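Local coordinates for type III effector (Vibrio parahaemolyticus, PDB 2QHQ), which is of unknown function but belongs to the HopJ family, named for a type III effector protein, at residues B[90-95]-B[102-107]. Sequence-based numbering, arbitrary orientation.
Sequences EDVLLH and QNIRNF. With ACT (acetate ion), chain C.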
loop_
_atom_site.group_PDB
_atom_site.type_symbol
_atom_site.label_atom_id
_atom_site.label_comp_id
_atom_site.label_asym_id
_atom_site.label_seq_id
_atom_site.Cartn_x
_atom_site.Cartn_y
_atom_site.Cartn_z
ATOM N N GLU B 90 -13.496 -17.547 9.341
ATOM C CA GLU B 90 -14.461 -18.665 9.372
ATOM C C GLU B 90 -14.639 -19.286 8.005
ATOM O O GLU B 90 -14.288 -20.451 7.805
ATOM C CB GLU B 90 -15.847 -18.223 9.883
ATOM C CG GLU B 90 -15.884 -17.843 11.337
ATOM C CD GLU B 90 -17.263 -17.375 11.829
ATOM O OE1 GLU B 90 -18.273 -17.317 11.060
ATOM O OE2 GLU B 90 -17.333 -17.051 13.022
ATOM N N ASP B 91 -15.192 -18.513 7.068
ATOM C CA ASP B 91 -15.605 -19.057 5.769
ATOM C C ASP B 91 -14.403 -19.708 5.085
ATOM O O ASP B 91 -14.484 -20.843 4.571
ATOM C CB ASP B 91 -16.185 -17.953 4.854
ATOM C CG ASP B 91 -17.550 -17.443 5.297
ATOM O OD1 ASP B 91 -17.722 -17.183 6.496
ATOM O OD2 ASP B 91 -18.462 -17.296 4.423
ATOM N N VAL B 92 -13.265 -19.015 5.114
ATOM C CA VAL B 92 -12.128 -19.506 4.374
ATOM C C VAL B 92 -11.239 -20.425 5.210
ATOM O O VAL B 92 -10.972 -21.549 4.792
ATOM C CB VAL B 92 -11.290 -18.346 3.738
ATOM C CG1 VAL B 92 -10.034 -18.903 3.128
ATOM C CG2 VAL B 92 -12.105 -17.632 2.636
ATOM N N LEU B 93 -10.772 -19.952 6.366
ATOM C CA LEU B 93 -9.774 -20.707 7.137
ATOM C C LEU B 93 -10.299 -22.043 7.661
ATOM O O LEU B 93 -9.542 -23.004 7.739
ATOM C CB LEU B 93 -9.163 -19.897 8.295
ATOM C CG LEU B 93 -8.187 -18.775 7.920
ATOM C CD1 LEU B 93 -7.641 -18.122 9.190
ATOM C CD2 LEU B 93 -7.042 -19.249 7.020
ATOM N N LEU B 94 -11.586 -22.102 8.012
ATOM C CA LEU B 94 -12.152 -23.321 8.590
ATOM C C LEU B 94 -12.571 -24.327 7.516
ATOM O O LEU B 94 -12.806 -25.496 7.811
ATOM C CB LEU B 94 -13.352 -23.002 9.499
ATOM C CG LEU B 94 -13.021 -22.077 10.682
ATOM C CD1 LEU B 94 -14.280 -21.779 11.471
ATOM C CD2 LEU B 94 -11.924 -22.669 11.570
ATOM N N HIS B 95 -12.685 -23.853 6.274
ATOM C CA HIS B 95 -13.219 -24.684 5.197
ATOM C C HIS B 95 -12.339 -24.542 3.980
ATOM O O HIS B 95 -12.726 -23.896 2.989
ATOM C CB HIS B 95 -14.665 -24.300 4.884
ATOM C CG HIS B 95 -15.536 -24.224 6.095
ATOM N ND1 HIS B 95 -16.009 -23.032 6.594
ATOM C CD2 HIS B 95 -15.960 -25.185 6.948
ATOM C CE1 HIS B 95 -16.744 -23.271 7.667
ATOM N NE2 HIS B 95 -16.718 -24.567 7.913
ATOM N N GLN B 102 -13.176 -16.049 -3.540
ATOM C CA GLN B 102 -11.993 -16.328 -4.349
ATOM C C GLN B 102 -10.898 -15.285 -4.172
ATOM O O GLN B 102 -9.711 -15.603 -4.263
ATOM C CB GLN B 102 -12.357 -16.469 -5.838
ATOM C CG GLN B 102 -12.867 -17.869 -6.231
ATOM C CD GLN B 102 -11.878 -18.992 -5.891
ATOM O OE1 GLN B 102 -10.685 -18.919 -6.212
ATOM N NE2 GLN B 102 -12.378 -20.040 -5.244
ATOM N N ASN B 103 -11.277 -14.033 -3.936
ATOM C CA ASN B 103 -10.240 -13.029 -3.696
ATOM C C ASN B 103 -9.440 -13.267 -2.420
ATOM O O ASN B 103 -8.240 -13.089 -2.413
ATOM C CB ASN B 103 -10.807 -11.622 -3.758
ATOM C CG ASN B 103 -11.033 -11.173 -5.180
ATOM O OD1 ASN B 103 -10.084 -10.902 -5.898
ATOM N ND2 ASN B 103 -12.302 -11.091 -5.593
ATOM N N ILE B 104 -10.110 -13.662 -1.342
ATOM C CA ILE B 104 -9.386 -14.021 -0.114
ATOM C C ILE B 104 -8.473 -15.218 -0.365
ATOM O O ILE B 104 -7.295 -15.191 -0.006
ATOM C CB ILE B 104 -10.352 -14.358 1.063
ATOM C CG1 ILE B 104 -11.225 -13.145 1.397
ATOM C CG2 ILE B 104 -9.569 -14.795 2.297
ATOM C CD1 ILE B 104 -12.303 -13.439 2.514
ATOM N N ARG B 105 -9.014 -16.257 -1.008
ATOM C CA ARG B 105 -8.257 -17.490 -1.225
ATOM C C ARG B 105 -7.043 -17.263 -2.125
ATOM O O ARG B 105 -6.000 -17.808 -1.863
ATOM C CB ARG B 105 -9.154 -18.601 -1.762
ATOM C CG ARG B 105 -10.247 -19.013 -0.778
ATOM C CD ARG B 105 -11.196 -20.055 -1.373
ATOM N NE ARG B 105 -12.258 -20.350 -0.401
ATOM C CZ ARG B 105 -12.151 -21.212 0.611
ATOM N NH1 ARG B 105 -11.024 -21.912 0.827
ATOM N NH2 ARG B 105 -13.181 -21.371 1.425
ATOM N N ASN B 106 -7.184 -16.407 -3.132
ATOM C CA ASN B 106 -6.069 -16.074 -4.008
ATOM C C ASN B 106 -5.023 -15.234 -3.316
ATOM O O ASN B 106 -3.836 -15.460 -3.479
ATOM C CB ASN B 106 -6.534 -15.401 -5.302
ATOM C CG ASN B 106 -6.860 -16.413 -6.394
ATOM O OD1 ASN B 106 -5.964 -16.903 -7.104
ATOM N ND2 ASN B 106 -8.125 -16.759 -6.511
ATOM N N PHE B 107 -5.471 -14.284 -2.513
ATOM C CA PHE B 107 -4.535 -13.373 -1.862
ATOM C C PHE B 107 -3.698 -14.133 -0.826
ATOM O O PHE B 107 -2.539 -13.806 -0.612
ATOM C CB PHE B 107 -5.307 -12.222 -1.228
ATOM C CG PHE B 107 -4.436 -11.151 -0.617
ATOM C CD1 PHE B 107 -3.799 -10.206 -1.425
ATOM C CD2 PHE B 107 -4.289 -11.064 0.768
ATOM C CE1 PHE B 107 -3.010 -9.193 -0.849
ATOM C CE2 PHE B 107 -3.498 -10.053 1.349
ATOM C CZ PHE B 107 -2.862 -9.122 0.535
HETATM C C ACT C . -18.710 -25.883 10.850
HETATM O O ACT C . -17.536 -25.511 10.597
HETATM O OXT ACT C . -18.930 -26.247 12.029
HETATM C CH3 ACT C . -19.788 -25.883 9.804
#
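Arg-105 reaches across from helix 102-110 to take hold of the backbone at His-95, in the turn that follows helix 86-92. Arg-105 NH2 donates to His-95 O at 3.0 Å (N-H...O 152°), the oxygen at the edge of the guanidinium group and somewhat out of its plane. Seen from the acceptor, the donor is tilted 26° from the carbonyl plane. NH1 turns to the same oxygen, but weakly. Thus one acceptor engages both terminal nitrogens, unequally. The extended run from CG to NE carries the charged end over Val-92, whose CG1 lies 3.9 Å above the guanidinium plane of Arg-105, nearer its border than its centre. With CG1 anti to the backbone N (chi1 173°), Val-92 splits its two methyls between neighbours: CG1 lies beside the arginine, 3.9 Å from Arg-105 CG, while CG2 meets CG2 of Ile-104 at 3.8 Å. Buried Val-92 thus packs against both an aliphatic side chain and a guanidinium face.

In this member of the HopJ family the contact joins two consecutive helices across the loop that links them, a loop without regular secondary structure, and the arginine ties the opening of that loop to the helix that follows it. Ile-104 continues the apolar layer inward, against Leu-81, Phe-84, Phe-87 and Tyr-88.

Further polar contacts surround the arginine: Asp-100, in the connecting loop, forms a salt bridge with Arg-105 NH2 and probably offsets its charge. Asp-91 OD2 bonds to NE2 of His-101. The His-95 ring has Leu-94 CB over one face, and its ND1 makes a weak bond of 3.3 Å to Asp-91 O. At the ring edge, NE2 of His-95 donates to O of an acetate ion, probably from the crystallisation liquor, at 3.0 Å.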